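Local atomic coordinates of endoglucanase EG-II (Hypocrea jecorina, PDB entry 3QR3), a protein that probably hydrolyses internal beta-1,4-glucosidic bonds of cellulose through a family 5 glycoside hydrolase catalytic domain with a TIM-barrel fold. Residues Trp186-Ala191 with Val218-Asp223; Ala191-Gly196 with Ser243-Trp248. All coordinates share one frame; numbering follows the deposited sequence.

Contact 1: residues Trp186-Ala191 with Val218-Asp223. With SO4 (sulfate ion), chain C; SO4 (sulfate ion), chain D.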
loop_
_atom_site.group_PDB
_atom_site.type_symbol
_atom_site.label_atom_id
_atom_site.label_comp_id
_atom_site.label_asym_id
_atom_site.label_seq_id
_atom_site.Cartn_x
_atom_site.Cartn_y
_atom_site.Cartn_z
ATOM N N TRP A 186 7.262 -0.238 -11.147
ATOM C CA TRP A 186 6.682 0.551 -10.071
ATOM C C TRP A 186 5.247 0.104 -9.793
ATOM O O TRP A 186 4.391 0.913 -9.430
ATOM C CB TRP A 186 6.722 2.038 -10.426
ATOM C CG TRP A 186 8.043 2.498 -10.950
ATOM C CD1 TRP A 186 8.476 2.448 -12.246
ATOM C CD2 TRP A 186 9.103 3.113 -10.197
ATOM N NE1 TRP A 186 9.745 2.980 -12.342
ATOM C CE2 TRP A 186 10.151 3.395 -11.101
ATOM C CE3 TRP A 186 9.266 3.453 -8.849
ATOM C CZ2 TRP A 186 11.349 3.993 -10.699
ATOM C CZ3 TRP A 186 10.462 4.043 -8.448
ATOM C CH2 TRP A 186 11.482 4.315 -9.372
ATOM N N GLN A 187 4.989 -1.188 -9.966
ATOM C CA GLN A 187 3.648 -1.731 -9.753
ATOM C C GLN A 187 2.575 -1.163 -10.681
ATOM O O GLN A 187 1.386 -1.320 -10.417
ATOM C CB GLN A 187 3.211 -1.505 -8.310
ATOM C CG GLN A 187 3.836 -2.470 -7.315
ATOM C CD GLN A 187 3.262 -2.279 -5.925
ATOM O OE1 GLN A 187 3.825 -1.552 -5.112
ATOM N NE2 GLN A 187 2.113 -2.896 -5.660
ATOM N N SER A 188 2.971 -0.523 -11.769
ATOM C CA SER A 188 1.972 0.084 -12.648
ATOM C C SER A 188 0.937 -0.902 -13.171
ATOM O O SER A 188 1.272 -1.956 -13.727
ATOM C CB SER A 188 2.620 0.804 -13.827
ATOM O OG SER A 188 1.603 1.239 -14.717
ATOM N N ALA A 189 -0.331 -0.550 -12.987
ATOM C CA ALA A 189 -1.430 -1.353 -13.494
ATOM C C ALA A 189 -1.367 -1.435 -15.019
ATOM O O ALA A 189 -1.822 -2.405 -15.615
ATOM C CB ALA A 189 -2.784 -0.763 -13.028
ATOM N N GLY A 190 -0.812 -0.405 -15.648
ATOM C CA GLY A 190 -0.713 -0.370 -17.101
ATOM C C GLY A 190 0.288 -1.356 -17.686
ATOM O O GLY A 190 0.118 -1.833 -18.810
ATOM N N ALA A 191 1.332 -1.672 -16.929
ATOM C CA ALA A 191 2.404 -2.540 -17.422
ATOM C C ALA A 191 2.336 -3.942 -16.822
ATOM O O ALA A 191 3.141 -4.806 -17.167
ATOM C CB ALA A 191 3.765 -1.921 -17.119
ATOM N N VAL A 218 -1.537 -3.490 -7.472
ATOM C CA VAL A 218 -1.094 -2.523 -8.481
ATOM C C VAL A 218 -1.226 -1.076 -8.018
ATOM O O VAL A 218 -1.963 -0.788 -7.081
ATOM C CB VAL A 218 -1.843 -2.687 -9.820
ATOM C CG1 VAL A 218 -1.487 -4.028 -10.479
ATOM C CG2 VAL A 218 -3.341 -2.554 -9.617
ATOM N N HIS A 219 -0.489 -0.186 -8.690
ATOM C CA HIS A 219 -0.543 1.252 -8.487
ATOM C C HIS A 219 -0.879 1.917 -9.815
ATOM O O HIS A 219 -0.549 1.391 -10.872
ATOM C CB HIS A 219 0.827 1.768 -8.037
ATOM C CG HIS A 219 1.192 1.383 -6.641
ATOM N ND1 HIS A 219 2.238 1.970 -5.959
ATOM C CD2 HIS A 219 0.636 0.494 -5.784
ATOM C CE1 HIS A 219 2.320 1.447 -4.750
ATOM N NE2 HIS A 219 1.357 0.550 -4.616
ATOM N N LYS A 220 -1.506 3.085 -9.773
ATOM C CA LYS A 220 -1.704 3.849 -11.001
ATOM C C LYS A 220 -2.035 5.292 -10.684
ATOM O O LYS A 220 -2.942 5.571 -9.897
ATOM C CB LYS A 220 -2.814 3.240 -11.868
ATOM C CG LYS A 220 -2.738 3.640 -13.346
ATOM C CD LYS A 220 -1.412 3.195 -13.986
ATOM C CE LYS A 220 -1.308 3.634 -15.443
ATOM N NZ LYS A 220 -1.282 5.129 -15.605
ATOM N N TYR A 221 -1.293 6.207 -11.298
ATOM C CA TYR A 221 -1.558 7.630 -11.157
ATOM C C TYR A 221 -2.207 8.190 -12.413
ATOM O O TYR A 221 -2.357 7.492 -13.420
ATOM C CB TYR A 221 -0.281 8.397 -10.751
ATOM C CG TYR A 221 0.071 8.082 -9.323
ATOM C CD1 TYR A 221 -0.610 8.687 -8.276
ATOM C CD2 TYR A 221 1.025 7.128 -9.017
ATOM C CE1 TYR A 221 -0.322 8.381 -6.962
ATOM C CE2 TYR A 221 1.316 6.813 -7.707
ATOM C CZ TYR A 221 0.639 7.439 -6.687
ATOM O OH TYR A 221 0.920 7.132 -5.382
ATOM N N LEU A 222 -2.635 9.441 -12.338
ATOM C CA LEU A 222 -3.511 9.979 -13.369
ATOM C C LEU A 222 -2.890 11.155 -14.108
ATOM O O LEU A 222 -3.515 11.726 -14.998
ATOM C CB LEU A 222 -4.872 10.370 -12.778
ATOM C CG LEU A 222 -5.828 9.216 -12.420
ATOM C CD1 LEU A 222 -5.302 8.375 -11.249
ATOM C CD2 LEU A 222 -7.219 9.754 -12.102
ATOM N N ASP A 223 -1.661 11.507 -13.750
ATOM C CA ASP A 223 -0.977 12.586 -14.447
ATOM C C ASP A 223 -0.264 12.081 -15.701
ATOM O O ASP A 223 -0.203 10.875 -15.951
ATOM C CB ASP A 223 -0.044 13.378 -13.517
ATOM C CG ASP A 223 0.993 12.511 -12.823
ATOM O OD1 ASP A 223 0.884 11.266 -12.883
ATOM O OD2 ASP A 223 1.927 13.087 -12.210
HETATM S S SO4 C . 2.041 2.297 -18.054
HETATM O O1 SO4 C . 2.594 1.734 -16.835
HETATM O O2 SO4 C . 2.240 1.370 -19.168
HETATM O O3 SO4 C . 0.607 2.524 -17.871
HETATM O O4 SO4 C . 2.715 3.562 -18.330
HETATM S S SO4 D . 11.176 4.106 -15.455
HETATM O O1 SO4 D . 12.029 3.979 -14.278
HETATM O O2 SO4 D . 12.006 4.097 -16.658
HETATM O O3 SO4 D . 10.255 2.978 -15.506
HETATM O O4 SO4 D . 10.426 5.355 -15.391
#
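Ser188 and His219 meet as a single parallel beta bridge, with their CA atoms 5.0 Å apart. His219 uses both its backbone groups. His219 N donates to Gln187 O at 2.8 Å and a nearly straight 171°, from above the carbonyl plane. His219 O accepts from Ala189 N at 2.9 Å, and Ser188 CA makes a CA-H...O contact with the same oxygen. Past the bridge, Ser188 OG accepts from Gly190 N, which makes an ST turn.

The main side-chain pair is Gln187 and His219. Gln187 CB sits over the face of the imidazole, 4.2 Å from the His219 ring centroid, a CH-pi contact. The Gln187 chain is extended beyond CG (chi2 -175°) and carries the amide along to the far end of the ring. There the amide and ring planes are 40° apart. Gln187 OE1 lies over the ring face, 3.3 Å from His219 NE2, at an angle too poor for a hydrogen bond. The polar partners lie elsewhere: Gln187 OE1 accepts from Glu149 N, and His219 ND1 pairs with Glu149 OE2. Ala189 CB packs on Val218 CB at 3.9 Å. The Lys220 aliphatic chain passes Ser188, with Lys220 CD 3.7 Å from Ser188 OG, while NZ reaches Asn237.

A leucine in place of His219 would probably leave Glu149 OE2 without its imidazole partner and Gln187 without the flat face it lies on. Asn148, Glu149 and Pro150 match the family 5 signature whose glutamate is usually the acid/base. The chemistry therefore suggests a second-shell role: two buried side chains, crossing next to the bridge, one accepting from the Glu149 backbone and the other bonded to its carboxylate.

Contact 2: residues Ala191-Gly196 with Ser243-Trp248. With SO4 (sulfate ion), chain K.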
loop_
_atom_site.group_PDB
_atom_site.type_symbol
_atom_site.label_atom_id
_atom_site.label_comp_id
_atom_site.label_asym_id
_atom_site.label_seq_id
_atom_site.Cartn_x
_atom_site.Cartn_y
_atom_site.Cartn_z
ATOM N N ALA A 191 1.332 -1.672 -16.929
ATOM C CA ALA A 191 2.404 -2.540 -17.422
ATOM C C ALA A 191 2.336 -3.942 -16.822
ATOM O O ALA A 191 3.141 -4.806 -17.167
ATOM C CB ALA A 191 3.765 -1.921 -17.119
ATOM N N PHE A 192 1.382 -4.151 -15.920
ATOM C CA PHE A 192 1.350 -5.355 -15.097
ATOM C C PHE A 192 1.329 -6.644 -15.923
ATOM O O PHE A 192 2.022 -7.609 -15.599
ATOM C CB PHE A 192 0.173 -5.302 -14.117
ATOM C CG PHE A 192 0.138 -6.445 -13.145
ATOM C CD1 PHE A 192 1.106 -6.567 -12.162
ATOM C CD2 PHE A 192 -0.867 -7.393 -13.209
ATOM C CE1 PHE A 192 1.076 -7.620 -11.268
ATOM C CE2 PHE A 192 -0.905 -8.449 -12.316
ATOM C CZ PHE A 192 0.067 -8.562 -11.345
ATOM N N ILE A 193 0.554 -6.657 -17.000
ATOM C CA ILE A 193 0.489 -7.851 -17.845
ATOM C C ILE A 193 1.609 -7.843 -18.879
ATOM O O ILE A 193 2.348 -8.820 -19.020
ATOM C CB ILE A 193 -0.880 -7.970 -18.552
ATOM C CG1 ILE A 193 -1.987 -8.132 -17.512
ATOM C CG2 ILE A 193 -0.886 -9.138 -19.540
ATOM C CD1 ILE A 193 -3.373 -7.763 -18.029
ATOM N N SER A 194 1.744 -6.731 -19.593
ATOM C CA SER A 194 2.694 -6.654 -20.700
ATOM C C SER A 194 4.160 -6.851 -20.285
ATOM O O SER A 194 4.950 -7.349 -21.076
ATOM C CB SER A 194 2.533 -5.340 -21.468
ATOM O OG SER A 194 2.860 -4.230 -20.647
ATOM N N ASP A 195 4.533 -6.460 -19.065
ATOM C CA ASP A 195 5.927 -6.633 -18.626
ATOM C C ASP A 195 6.194 -8.002 -18.001
ATOM O O ASP A 195 7.295 -8.258 -17.499
ATOM C CB ASP A 195 6.408 -5.493 -17.698
ATOM C CG ASP A 195 5.877 -5.612 -16.262
ATOM O OD1 ASP A 195 5.244 -6.641 -15.918
ATOM O OD2 ASP A 195 6.101 -4.656 -15.473
ATOM N N GLY A 196 5.184 -8.873 -18.026
ATOM C CA GLY A 196 5.357 -10.249 -17.587
ATOM C C GLY A 196 5.159 -10.498 -16.101
ATOM O O GLY A 196 5.300 -11.624 -15.639
ATOM N N SER A 243 -9.335 -1.671 -17.842
ATOM C CA SER A 243 -10.187 -2.542 -18.658
ATOM C C SER A 243 -9.449 -3.839 -19.041
ATOM O O SER A 243 -9.930 -4.936 -18.740
ATOM C CB SER A 243 -10.742 -1.812 -19.896
ATOM O OG SER A 243 -11.554 -2.690 -20.681
ATOM N N PRO A 244 -8.270 -3.723 -19.681
ATOM C CA PRO A 244 -7.497 -4.932 -20.005
ATOM C C PRO A 244 -7.182 -5.752 -18.757
ATOM O O PRO A 244 -7.169 -6.981 -18.813
ATOM C CB PRO A 244 -6.194 -4.383 -20.584
ATOM C CG PRO A 244 -6.499 -3.003 -21.017
ATOM C CD PRO A 244 -7.627 -2.497 -20.176
ATOM N N LEU A 245 -6.912 -5.088 -17.637
ATOM C CA LEU A 245 -6.596 -5.826 -16.418
ATOM C C LEU A 245 -7.825 -6.578 -15.898
ATOM O O LEU A 245 -7.731 -7.738 -15.513
ATOM C CB LEU A 245 -6.027 -4.896 -15.338
ATOM C CG LEU A 245 -5.621 -5.552 -14.017
ATOM C CD1 LEU A 245 -4.693 -6.757 -14.255
ATOM C CD2 LEU A 245 -4.949 -4.528 -13.112
ATOM N N ALA A 246 -8.979 -5.914 -15.884
ATOM C CA ALA A 246 -10.217 -6.562 -15.443
ATOM C C ALA A 246 -10.485 -7.851 -16.228
ATOM O O ALA A 246 -10.813 -8.893 -15.651
ATOM C CB ALA A 246 -11.411 -5.602 -15.572
ATOM N N THR A 247 -10.356 -7.760 -17.546
ATOM C CA THR A 247 -10.569 -8.904 -18.427
ATOM C C THR A 247 -9.640 -10.046 -18.056
ATOM O O THR A 247 -10.080 -11.189 -17.895
ATOM C CB THR A 247 -10.313 -8.517 -19.892
ATOM O OG1 THR A 247 -11.223 -7.473 -20.264
ATOM C CG2 THR A 247 -10.509 -9.731 -20.823
ATOM N N TRP A 248 -8.354 -9.725 -17.922
ATOM C CA TRP A 248 -7.348 -10.713 -17.550
ATOM C C TRP A 248 -7.657 -11.349 -16.189
ATOM O O TRP A 248 -7.647 -12.573 -16.040
ATOM C CB TRP A 248 -5.947 -10.088 -17.540
ATOM C CG TRP A 248 -4.888 -11.099 -17.242
ATOM C CD1 TRP A 248 -4.268 -11.920 -18.137
ATOM C CD2 TRP A 248 -4.346 -11.423 -15.956
ATOM N NE1 TRP A 248 -3.369 -12.731 -17.491
ATOM C CE2 TRP A 248 -3.398 -12.447 -16.151
ATOM C CE3 TRP A 248 -4.567 -10.945 -14.661
ATOM C CZ2 TRP A 248 -2.669 -13.002 -15.098
ATOM C CZ3 TRP A 248 -3.844 -11.499 -13.615
ATOM C CH2 TRP A 248 -2.903 -12.515 -13.842
HETATM S S SO4 K . -0.967 -15.886 -17.369
HETATM O O1 SO4 K . -0.059 -15.036 -16.619
HETATM O O2 SO4 K . -0.192 -16.870 -18.117
HETATM O O3 SO4 K . -1.859 -16.568 -16.426
HETATM O O4 SO4 K . -1.724 -15.050 -18.300
#
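Ile193 is the bump of this contact, and its CD1 methyl enters a shallow hollow on the helix. Pro244, Leu245 and Trp248 form that hollow. Ile193 CD1 rests 3.5 Å from Trp248 CB and 4.1 Å from Leu245 CD1. Pro244 O, on the backbone, is 4.0 Å from Ile193 CD1. Ile193 CG1, one carbon back, sits over one face of the indole, toward the rim. Ile193 and Trp248 run antiparallel alongside each other. CG1 of Ile193 lies anti to the carbonyl carbon (chi1 -63°), which points this longer branch at the helix.

Phe192 makes the second meeting. Phe192 CD2 touches Leu245 CD1 at 4.0 Å, and the two side chains meet at a slant. Leu245 CD1 thus fits between Phe192 and Ile193. The Phe192 ring turns its edge toward Trp248, and Phe192 CE2 is 4.4 Å from Trp248 CZ3. Trp248 CG is anti to the backbone N (chi1 -177°), and the indole reaches back toward the loop. Its outer edge is polar: Trp248 NE1 donates to O4 of a sulfate ion, probably from the crystallisation liquor, at 3.0 Å. Between the segments themselves the meeting is apolar.

A type I turn from Ile193 to Gly196 follows, and Gly196 is at the N-cap position of helix 197-201. That helix packs on Phe192 and also meets Trp248 through Ala198. Phe216 of strand 214-219 meets the rings of both Phe192 and Trp248, and Leu245 lies against Tyr287 of strand 287-296. The contact thus fastens the loop after strand 179-182 to helix 238-251 on the outside of the barrel.

How the contacts relate
Both contacts draw on one loop, between strand 179-182 and helix 197-201, and share Ala191. In contact 1 residues 186-191 are tied to the end of strand 214-219. In contact 2 residues 191-196 are tied to helix 238-251, the next helix in the chain after that strand. Contact 1 is buried, and its centre lies about 12 Å from the chain's centre; the centre of contact 2, which is partly buried, is about 19 Å out. Backbone bonds and polar side chains beside Glu149 dominate the inner contact, aliphatic and aromatic packing the outer one. They touch where Val218 CG1 meets Phe192 CG at 3.9 Å.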